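Local coordinates for protein TqaA (Penicillium aethiopicum, PDB 5DLK) that probably closes linear peptides into macrocycles as the terminal condensation-like domain of a fungal nonribosomal peptide synthetase, acting on a substrate carried by a phosphopantetheine arm, at residues S96-S101 and S322-T327; L112-L117 and G153-R158; W232-D237 and Y357-S362; V287-A292 and M347-H352. One frame throughout, in Å; residues are numbered along the deposited sequence. Where two conformers were deposited one is given.

Interaction 1 (S96-S101 and S322-T327); sequences SILRTS and SLLGCT
The flat peptide group that begins with the carbonyl of L324 meets I97, whose CG2 lies 3.4 Å from L324 O. The guanidinium of R99 lies on the far side of the turn and not in the contact: S96 CA sits over the centre of one face, E49 forms a salt bridge with it, and V92, D93 and L114 take further hydrogen bonds. The contact belongs to the two-lobed chloramphenicol-acetyltransferase-like fold of condensation domains: the loop 322-327, which leads into strand 329-336 of the C-terminal lobe, reaches across to the 3-10 turn 96-98 of the N-terminal lobe. Here L324 is the main side chain. With CG anti to the backbone N (chi1 -175°), it points into the turn and crosses both I97 and L98 at about a right angle. Its CG packs 4.0 Å from I97 CG2, and its CD2 3.9 Å from L98 CD2; L189 of helix 186-197 also touches both leucines. No direct hydrogen bond joins the segments; instead, one water accepts from I97 N and donates to L324 O. Further along the loop, T327 N is bonded to D182, the aspartate of the HHxxxDG motif, SHxxxDG in this chain. The turn itself is fastened through S96 O, which R99 N and T100 OG1 approach from opposite faces of its plane, the T100 OG1 to S96 O bond being 2.8 Å.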
# COMPACT_ATOMS: atom_id res chain seq x y z
N SER A 96 -15.22 4.90 -6.94
CA SER A 96 -15.36 6.17 -6.23
C SER A 96 -14.06 6.62 -5.55
O SER A 96 -13.87 7.82 -5.32
CB SER A 96 -16.50 6.09 -5.21
OG SER A 96 -16.17 5.24 -4.13
N ILE A 97 -13.16 5.69 -5.25
CA ILE A 97 -11.88 6.08 -4.66
C ILE A 97 -11.10 6.99 -5.63
O ILE A 97 -10.36 7.87 -5.19
CB ILE A 97 -11.01 4.85 -4.28
CG1 ILE A 97 -9.80 5.28 -3.43
CG2 ILE A 97 -10.53 4.10 -5.51
CD1 ILE A 97 -10.16 6.03 -2.19
N LEU A 98 -11.30 6.82 -6.94
CA LEU A 98 -10.59 7.63 -7.93
C LEU A 98 -11.22 9.04 -8.06
O LEU A 98 -10.61 9.94 -8.63
CB LEU A 98 -10.58 6.92 -9.30
CG LEU A 98 -9.97 5.52 -9.38
CD1 LEU A 98 -9.98 4.97 -10.81
CD2 LEU A 98 -8.55 5.49 -8.81
N ARG A 99 -12.42 9.23 -7.51
CA ARG A 99 -12.99 10.58 -7.46
C ARG A 99 -13.04 11.09 -6.03
O ARG A 99 -13.94 11.85 -5.66
CB ARG A 99 -14.38 10.62 -8.08
CG ARG A 99 -15.06 9.29 -8.24
CD ARG A 99 -16.32 9.42 -9.10
NE ARG A 99 -17.02 8.15 -9.13
CZ ARG A 99 -17.94 7.80 -8.24
NH1 ARG A 99 -18.28 8.64 -7.27
NH2 ARG A 99 -18.51 6.61 -8.33
N THR A 100 -12.07 10.66 -5.23
CA THR A 100 -12.01 11.11 -3.85
C THR A 100 -10.98 12.22 -3.66
O THR A 100 -9.86 12.18 -4.19
CB THR A 100 -11.69 9.91 -2.91
OG1 THR A 100 -12.75 8.96 -3.00
CG2 THR A 100 -11.57 10.35 -1.50
N SER A 101 -11.37 13.21 -2.87
CA SER A 101 -10.56 14.35 -2.47
C SER A 101 -10.27 14.22 -0.97
O SER A 101 -11.13 13.77 -0.20
CB SER A 101 -11.33 15.65 -2.80
OG SER A 101 -10.91 16.75 -2.02
N SER A 322 -11.73 -7.64 -5.03
CA SER A 322 -11.53 -6.83 -6.22
C SER A 322 -11.83 -5.33 -6.06
O SER A 322 -11.53 -4.56 -6.97
CB SER A 322 -12.39 -7.40 -7.36
OG SER A 322 -13.76 -7.32 -7.05
N LEU A 323 -12.39 -4.91 -4.93
CA LEU A 323 -12.71 -3.49 -4.77
C LEU A 323 -11.42 -2.69 -4.75
O LEU A 323 -10.41 -3.14 -4.20
CB LEU A 323 -13.55 -3.23 -3.51
CG LEU A 323 -12.99 -3.43 -2.10
CD1 LEU A 323 -12.38 -2.15 -1.56
CD2 LEU A 323 -14.09 -3.93 -1.17
N LEU A 324 -11.46 -1.50 -5.35
CA LEU A 324 -10.25 -0.71 -5.52
C LEU A 324 -10.07 0.28 -4.38
O LEU A 324 -10.95 1.07 -4.05
CB LEU A 324 -10.29 0.05 -6.86
CG LEU A 324 -9.05 0.84 -7.25
CD1 LEU A 324 -7.84 -0.07 -7.46
CD2 LEU A 324 -9.34 1.69 -8.50
N GLY A 325 -8.89 0.22 -3.76
CA GLY A 325 -8.60 1.12 -2.67
C GLY A 325 -7.42 0.59 -1.88
O GLY A 325 -6.83 -0.41 -2.25
N CYS A 326 -7.11 1.26 -0.79
CA CYS A 326 -5.99 0.86 0.05
C CYS A 326 -6.53 0.20 1.31
O CYS A 326 -6.84 0.88 2.27
CB CYS A 326 -5.13 2.06 0.42
SG CYS A 326 -3.74 1.60 1.48
N THR A 327 -6.67 -1.11 1.28
CA THR A 327 -7.14 -1.83 2.47
C THR A 327 -5.98 -2.38 3.30
O THR A 327 -6.22 -3.06 4.33
CB THR A 327 -8.07 -2.99 2.12
OG1 THR A 327 -7.35 -4.01 1.41
CG2 THR A 327 -9.26 -2.50 1.28
O HOH W 1 -13.31 2.44 -4.79

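Interaction 2 (L112-L117 and G153-R158); sequences LVLANL and GSLPVR
L114 touches L155 through one methyl pair, L114 CD1 and L155 CD2, which stand 4.0 Å apart where the two side chains cross obliquely. It lies near the end of strand 108-115, the middle strand of a three-stranded antiparallel sheet, with backbone hydrogen bonding to R99, just before strand 100-105; its side chain also packs on H33 of helix 29-38. At A115 the backbone pairs instead with T47, at the outer strand 47-53. N116 then takes up a left-handed backbone conformation that turns the chain out of the sheet, and its OD1 is bonded to T47 OG1. The turn delivers L117, whose CG is anti to the backbone N (chi1 -168°), back toward the same partner. L117 and L155 reach toward each other tip to tip, with L155 CD1 3.8 Å from L117 CD2 and 3.9 Å from L117 CD1. L155 thus divides its two methyls between two leucines three positions apart, CD2 to the strand and CD1 to the residue beyond the turn. R158 folds back on its own loop, the NE/NH2 side of its guanidinium gripping the single atom L155 O. R158 NE, 3.2 Å from L155 O, stands nearly in line with the C=O bond (171°). R158 NH2 lies in the carbonyl plane on a lone pair, 3.0 Å from L155 O. S101 OG to G153 O is a polar tie beside the contact. Between 112-117 and 153-158 no hydrogen bond runs, so their contact is purely apolar, methyl on methyl, without directional bonds.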
# COMPACT_ATOMS: atom_id res chain seq x y z
N LEU A 112 -13.53 13.08 0.85
CA LEU A 112 -14.76 13.52 0.21
C LEU A 112 -14.92 12.76 -1.09
O LEU A 112 -14.11 12.92 -2.00
CB LEU A 112 -14.73 15.04 -0.05
CG LEU A 112 -14.86 16.00 1.14
CD1 LEU A 112 -13.60 16.04 2.00
CD2 LEU A 112 -15.21 17.39 0.66
N VAL A 113 -15.94 11.92 -1.17
CA VAL A 113 -16.23 11.19 -2.38
C VAL A 113 -17.07 12.11 -3.26
O VAL A 113 -18.15 12.52 -2.87
CB VAL A 113 -16.97 9.89 -2.11
CG1 VAL A 113 -17.14 9.10 -3.40
CG2 VAL A 113 -16.23 9.04 -1.06
N LEU A 114 -16.56 12.43 -4.45
CA LEU A 114 -17.27 13.28 -5.39
C LEU A 114 -18.05 12.47 -6.42
O LEU A 114 -17.67 11.36 -6.77
CB LEU A 114 -16.29 14.21 -6.10
CG LEU A 114 -15.45 15.11 -5.20
CD1 LEU A 114 -14.64 16.13 -6.03
CD2 LEU A 114 -16.31 15.81 -4.16
N ALA A 115 -19.15 13.05 -6.90
CA ALA A 115 -19.88 12.50 -8.04
C ALA A 115 -20.10 13.63 -9.04
O ALA A 115 -19.72 14.78 -8.77
CB ALA A 115 -21.21 11.89 -7.60
N ASN A 116 -20.70 13.31 -10.18
CA ASN A 116 -20.84 14.28 -11.27
C ASN A 116 -19.49 14.92 -11.58
O ASN A 116 -19.37 16.14 -11.74
CB ASN A 116 -21.88 15.34 -10.93
CG ASN A 116 -23.27 14.75 -10.78
OD1 ASN A 116 -23.71 14.45 -9.66
ND2 ASN A 116 -23.96 14.54 -11.90
N LEU A 117 -18.46 14.07 -11.61
CA LEU A 117 -17.09 14.51 -11.77
C LEU A 117 -16.63 14.32 -13.21
O LEU A 117 -16.48 13.18 -13.67
CB LEU A 117 -16.16 13.74 -10.82
CG LEU A 117 -14.77 14.35 -10.73
CD1 LEU A 117 -14.83 15.70 -10.05
CD2 LEU A 117 -13.81 13.43 -10.00
N GLY A 153 -6.83 19.07 -0.87
CA GLY A 153 -8.11 18.74 -1.46
C GLY A 153 -8.15 18.50 -2.97
O GLY A 153 -9.15 18.02 -3.49
N SER A 154 -7.07 18.83 -3.67
CA SER A 154 -7.02 18.58 -5.11
C SER A 154 -7.09 17.09 -5.38
O SER A 154 -6.42 16.30 -4.70
CB SER A 154 -5.74 19.19 -5.71
OG SER A 154 -5.59 18.84 -7.07
N LEU A 155 -7.91 16.67 -6.34
CA LEU A 155 -8.03 15.25 -6.66
C LEU A 155 -6.68 14.67 -7.06
O LEU A 155 -6.05 15.16 -8.01
CB LEU A 155 -9.04 15.05 -7.79
CG LEU A 155 -10.46 15.45 -7.41
CD1 LEU A 155 -11.24 15.91 -8.65
CD2 LEU A 155 -11.16 14.29 -6.73
N PRO A 156 -6.21 13.64 -6.33
CA PRO A 156 -4.88 13.13 -6.71
C PRO A 156 -4.91 12.35 -8.02
O PRO A 156 -3.89 12.29 -8.67
CB PRO A 156 -4.49 12.21 -5.54
CG PRO A 156 -5.31 12.70 -4.38
CD PRO A 156 -6.64 13.12 -5.02
N VAL A 157 -6.05 11.77 -8.38
CA VAL A 157 -6.12 10.93 -9.57
C VAL A 157 -6.41 11.80 -10.80
O VAL A 157 -7.43 12.50 -10.88
CB VAL A 157 -7.16 9.81 -9.44
CG1 VAL A 157 -7.47 9.16 -10.79
CG2 VAL A 157 -6.64 8.72 -8.47
N ARG A 158 -5.48 11.78 -11.74
CA ARG A 158 -5.59 12.60 -12.95
C ARG A 158 -4.74 11.99 -14.05
O ARG A 158 -3.77 11.27 -13.78
CB ARG A 158 -5.19 14.05 -12.67
CG ARG A 158 -3.83 14.24 -12.02
CD ARG A 158 -3.65 15.71 -11.64
NE ARG A 158 -4.72 16.13 -10.75
CZ ARG A 158 -5.22 17.36 -10.66
NH1 ARG A 158 -4.75 18.35 -11.43
NH2 ARG A 158 -6.20 17.60 -9.78

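Interaction 3 (W232-D237 and Y357-S362); sequences WRHYLD and YTRALS
R359 lays its guanidinium against Y235, whose CD1 stands 3.5 Å above one guanidinium face, offset toward the rim. Within the condensation-domain fold, the end of helix 227-235 here packs on the type I turn T358-L361 at the end of helix 346-358. The two planes are 48° apart, so the groups meet obliquely rather than as a parallel stack. H234 comes from another direction: its CD2 lies at the guanidinium edge, 3.8 Å from R359 NH2, with ring and guanidinium nearly perpendicular (84°). Deeper in, A360 CB touches the indole of W232, 4.0 Å from W232 CH2. A water bridges the segments, donating to Y235 O and accepting from R359 NH1. The bend of the arginine at chi3 (66°) brings the guanidinium to the CD1 corner of Y235. In the next shell, Q356 serves both sides: its OE1 accepts from R359 NH1, and its backbone O bonds Y235 OH. R334 also binds Y235 O, and the indole is anchored by W232 NE1 bonding H363 O. F231, one turn earlier on the first helix, packs against Y235, R359 and A360. The CB of Y357, a residue seen to bind phosphopantetheine, points away from segment 232-237; no ligand is bound in this model. The turn is closed by L361 N bonding T358 O at 3.3 Å.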
# COMPACT_ATOMS: atom_id res chain seq x y z
N TRP A 232 -6.93 -8.96 20.32
CA TRP A 232 -5.64 -8.25 20.36
C TRP A 232 -5.14 -8.13 21.80
O TRP A 232 -3.95 -8.21 22.02
CB TRP A 232 -5.75 -6.88 19.69
CG TRP A 232 -5.75 -6.98 18.18
CD1 TRP A 232 -6.81 -6.76 17.32
CD2 TRP A 232 -4.63 -7.35 17.35
NE1 TRP A 232 -6.40 -6.96 16.01
CE2 TRP A 232 -5.08 -7.33 16.00
CE3 TRP A 232 -3.30 -7.69 17.61
CZ2 TRP A 232 -4.24 -7.64 14.93
CZ3 TRP A 232 -2.46 -8.00 16.54
CH2 TRP A 232 -2.94 -7.97 15.22
N ARG A 233 -6.04 -7.93 22.77
CA ARG A 233 -5.61 -7.89 24.16
C ARG A 233 -4.94 -9.20 24.58
O ARG A 233 -3.92 -9.19 25.25
CB ARG A 233 -6.80 -7.60 25.10
CG ARG A 233 -6.44 -7.71 26.57
CD ARG A 233 -7.41 -6.91 27.45
NE ARG A 233 -6.89 -5.56 27.65
CZ ARG A 233 -7.50 -4.47 27.23
NH1 ARG A 233 -8.66 -4.58 26.60
NH2 ARG A 233 -6.96 -3.27 27.44
N HIS A 234 -5.52 -10.32 24.15
CA HIS A 234 -4.99 -11.64 24.49
C HIS A 234 -3.63 -11.86 23.78
O HIS A 234 -2.66 -12.32 24.37
CB HIS A 234 -5.99 -12.71 24.08
CG HIS A 234 -5.62 -14.10 24.50
ND1 HIS A 234 -5.79 -14.56 25.78
CD2 HIS A 234 -5.13 -15.14 23.79
CE1 HIS A 234 -5.40 -15.82 25.85
NE2 HIS A 234 -4.99 -16.19 24.66
N TYR A 235 -3.61 -11.50 22.50
CA TYR A 235 -2.44 -11.71 21.66
C TYR A 235 -1.23 -10.93 22.16
O TYR A 235 -0.09 -11.42 22.10
CB TYR A 235 -2.79 -11.28 20.22
CG TYR A 235 -1.72 -11.46 19.18
CD1 TYR A 235 -1.62 -12.64 18.45
CD2 TYR A 235 -0.84 -10.42 18.88
CE1 TYR A 235 -0.67 -12.79 17.45
CE2 TYR A 235 0.13 -10.56 17.89
CZ TYR A 235 0.21 -11.75 17.19
OH TYR A 235 1.18 -11.91 16.21
N LEU A 236 -1.49 -9.71 22.66
CA LEU A 236 -0.43 -8.81 23.07
C LEU A 236 -0.18 -8.84 24.58
O LEU A 236 0.66 -8.11 25.09
CB LEU A 236 -0.75 -7.37 22.63
CG LEU A 236 -0.71 -7.13 21.12
CD1 LEU A 236 -1.24 -5.72 20.79
CD2 LEU A 236 0.71 -7.34 20.53
N ASP A 237 -0.90 -9.70 25.28
CA ASP A 237 -0.79 -9.75 26.73
C ASP A 237 0.63 -10.09 27.18
O ASP A 237 1.18 -11.13 26.80
CB ASP A 237 -1.77 -10.77 27.29
CG ASP A 237 -1.66 -10.91 28.78
OD1 ASP A 237 -1.77 -9.89 29.47
OD2 ASP A 237 -1.45 -12.05 29.25
N TYR A 357 0.73 -14.93 12.56
CA TYR A 357 0.00 -14.17 11.53
C TYR A 357 -1.43 -14.71 11.34
O TYR A 357 -2.38 -13.94 11.31
CB TYR A 357 0.78 -14.22 10.21
CG TYR A 357 -0.05 -13.91 8.98
CD1 TYR A 357 -0.64 -12.66 8.81
CD2 TYR A 357 -0.20 -14.85 7.98
CE1 TYR A 357 -1.38 -12.35 7.67
CE2 TYR A 357 -0.94 -14.56 6.84
CZ TYR A 357 -1.53 -13.32 6.70
OH TYR A 357 -2.26 -13.04 5.56
N THR A 358 -1.57 -16.03 11.21
CA THR A 358 -2.87 -16.58 10.81
C THR A 358 -3.90 -16.45 11.93
O THR A 358 -5.10 -16.34 11.65
CB THR A 358 -2.77 -18.05 10.34
OG1 THR A 358 -2.30 -18.89 11.39
CG2 THR A 358 -1.84 -18.16 9.14
N ARG A 359 -3.43 -16.43 13.18
CA ARG A 359 -4.34 -16.19 14.33
C ARG A 359 -5.12 -14.88 14.18
O ARG A 359 -6.26 -14.73 14.68
CB ARG A 359 -3.54 -16.14 15.64
CG ARG A 359 -3.07 -17.47 16.20
CD ARG A 359 -2.15 -17.23 17.42
NE ARG A 359 -2.91 -16.63 18.53
CZ ARG A 359 -2.38 -16.01 19.59
NH1 ARG A 359 -1.06 -15.88 19.71
NH2 ARG A 359 -3.19 -15.52 20.54
N ALA A 360 -4.50 -13.90 13.53
CA ALA A 360 -5.05 -12.56 13.51
C ALA A 360 -5.89 -12.24 12.27
O ALA A 360 -6.37 -11.12 12.13
CB ALA A 360 -3.92 -11.53 13.64
N LEU A 361 -6.06 -13.20 11.37
CA LEU A 361 -6.68 -12.92 10.07
C LEU A 361 -8.05 -12.25 10.18
O LEU A 361 -8.32 -11.28 9.47
CB LEU A 361 -6.81 -14.20 9.26
CG LEU A 361 -5.52 -14.63 8.57
CD1 LEU A 361 -5.64 -16.06 8.07
CD2 LEU A 361 -5.18 -13.66 7.43
N SER A 362 -8.91 -12.75 11.07
CA SER A 362 -10.25 -12.18 11.19
C SER A 362 -10.25 -10.88 12.01
O SER A 362 -11.30 -10.24 12.18
CB SER A 362 -11.23 -13.20 11.80
OG SER A 362 -10.86 -13.59 13.11
O HOH W 2 0.81 -13.95 21.00

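Interaction 4 (V287-A292 and M347-H352); sequences VKAATA and MDLLHH
Two helices of the C-terminal lobe of the condensation-domain fold, 283-299 and 346-358, pack together where A289 faces L349 and L350. The small alanine lets the backbones come close: A289 CA and L350 CA are 6.0 Å apart. A289 CB is the centre of the contact, touched by L350 CD2 at 3.6 Å and by L349 CG at 4.0 Å. The two leucines reach it by different routes. L349 points directly at the partner helix, with CG anti to the backbone N (chi1 169°), and also brings CD2 to 3.8 Å from A289 O. L350 leaves its helix to one side, and its CD2 branch then reaches back to the alanine methyl. All three residues are buried, and no hydrogen bond crosses the pair, so close apolar fit is what joins the helices here. Around the pair the lobe is layered: helix 283-299 rests on V388 of strand 386-390, and L349 also touches V335 of strand 329-336 and F463 of helix 446-465. The side chain of L350 is about 8 Å from that of T282, a residue of the phosphopantetheine site; the contact is thus close to that site, though none of its annotated residues lies in the two segments and the ligand is absent here. Within helix 283-299, V287 O accepts from both T291 N and T291 OG1, which arrive from opposite faces of its plane; the T291 OG1 to V287 O distance is 3.0 Å.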
# COMPACT_ATOMS: atom_id res chain seq x y z
N VAL A 287 10.49 -14.73 5.68
CA VAL A 287 11.06 -13.41 5.86
C VAL A 287 10.82 -12.87 7.27
O VAL A 287 11.72 -12.28 7.90
CB VAL A 287 10.46 -12.42 4.84
CG1 VAL A 287 10.94 -11.01 5.15
CG2 VAL A 287 10.83 -12.85 3.41
N LYS A 288 9.61 -13.04 7.77
CA LYS A 288 9.28 -12.50 9.09
C LYS A 288 9.96 -13.28 10.22
O LYS A 288 10.36 -12.68 11.23
CB LYS A 288 7.75 -12.47 9.26
CG LYS A 288 7.19 -11.36 8.34
CD LYS A 288 5.71 -11.55 8.05
CE LYS A 288 5.27 -10.52 6.99
NZ LYS A 288 3.81 -10.63 6.67
N ALA A 289 10.12 -14.59 10.05
CA ALA A 289 10.85 -15.38 11.04
C ALA A 289 12.30 -14.97 11.09
O ALA A 289 12.90 -14.88 12.17
CB ALA A 289 10.75 -16.87 10.75
N ALA A 290 12.89 -14.70 9.92
CA ALA A 290 14.28 -14.27 9.88
C ALA A 290 14.44 -12.93 10.61
O ALA A 290 15.40 -12.71 11.37
CB ALA A 290 14.77 -14.14 8.41
N THR A 291 13.49 -12.03 10.38
CA THR A 291 13.49 -10.73 11.04
C THR A 291 13.35 -10.90 12.56
O THR A 291 14.02 -10.19 13.34
CB THR A 291 12.36 -9.85 10.48
OG1 THR A 291 12.58 -9.67 9.07
CG2 THR A 291 12.35 -8.49 11.18
N ALA A 292 12.50 -11.83 12.99
CA ALA A 292 12.32 -12.06 14.43
C ALA A 292 13.59 -12.56 15.09
O ALA A 292 13.93 -12.14 16.20
CB ALA A 292 11.18 -13.04 14.68
N MET A 347 12.42 -24.97 11.91
CA MET A 347 11.05 -25.32 11.55
C MET A 347 10.03 -24.90 12.62
O MET A 347 8.93 -24.45 12.29
CB MET A 347 10.92 -26.83 11.30
CG MET A 347 9.68 -27.16 10.49
SD MET A 347 9.95 -26.61 8.77
CE MET A 347 11.02 -27.94 8.21
N ASP A 348 10.40 -25.08 13.88
CA ASP A 348 9.53 -24.71 15.01
C ASP A 348 9.27 -23.21 14.97
O ASP A 348 8.14 -22.76 15.21
CB ASP A 348 10.15 -25.10 16.35
CG ASP A 348 10.32 -26.62 16.51
OD1 ASP A 348 9.39 -27.34 16.14
OD2 ASP A 348 11.38 -27.07 17.00
N LEU A 349 10.31 -22.43 14.70
CA LEU A 349 10.16 -20.98 14.60
C LEU A 349 9.28 -20.62 13.41
O LEU A 349 8.42 -19.73 13.51
CB LEU A 349 11.54 -20.29 14.50
CG LEU A 349 11.48 -18.81 14.13
CD1 LEU A 349 10.71 -18.04 15.20
CD2 LEU A 349 12.89 -18.23 13.94
N LEU A 350 9.48 -21.29 12.28
CA LEU A 350 8.68 -20.98 11.09
C LEU A 350 7.19 -21.25 11.36
O LEU A 350 6.34 -20.44 11.03
CB LEU A 350 9.16 -21.78 9.88
CG LEU A 350 10.57 -21.37 9.43
CD1 LEU A 350 11.08 -22.34 8.36
CD2 LEU A 350 10.52 -19.96 8.88
N HIS A 351 6.88 -22.40 11.97
CA HIS A 351 5.48 -22.73 12.24
C HIS A 351 4.84 -21.72 13.19
O HIS A 351 3.70 -21.30 12.97
CB HIS A 351 5.34 -24.16 12.81
CG HIS A 351 5.38 -25.21 11.75
ND1 HIS A 351 4.53 -25.19 10.66
CD2 HIS A 351 6.18 -26.29 11.58
CE1 HIS A 351 4.80 -26.22 9.88
NE2 HIS A 351 5.80 -26.90 10.41
N HIS A 352 5.58 -21.35 14.23
CA HIS A 352 5.09 -20.37 15.19
C HIS A 352 4.85 -19.02 14.52
O HIS A 352 3.82 -18.38 14.72
CB HIS A 352 6.05 -20.23 16.37
CG HIS A 352 5.71 -19.10 17.31
ND1 HIS A 352 4.58 -19.11 18.10
CD2 HIS A 352 6.36 -17.95 17.59
CE1 HIS A 352 4.54 -17.99 18.81
NE2 HIS A 352 5.62 -17.28 18.53

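In the fold
Interactions 1 and 2 touch on the N-terminal side: their centres are 11 Å apart, strands 100-105 and 108-115 are sheet neighbours, and S101 OG lies 2.6 Å from G153 O. Interaction 1 joins the lobes, its crossing loop 322-327 coming from the other one. Interactions 3 and 4 share helix 346-358 of the C-terminal lobe, with centres 16 Å apart and nearest atoms about 5 Å apart. The centres of interactions 2 and 4 are 43 Å apart, whereas the nearest atoms of interactions 1 and 3 are about 10 Å apart. The phosphopantetheine site, without ligand in this model, lies near three of the contacts: L324 of interaction 1 is about 9 Å from G183 (side chains), interaction 3 contains Y357, and interaction 4 lies near T282.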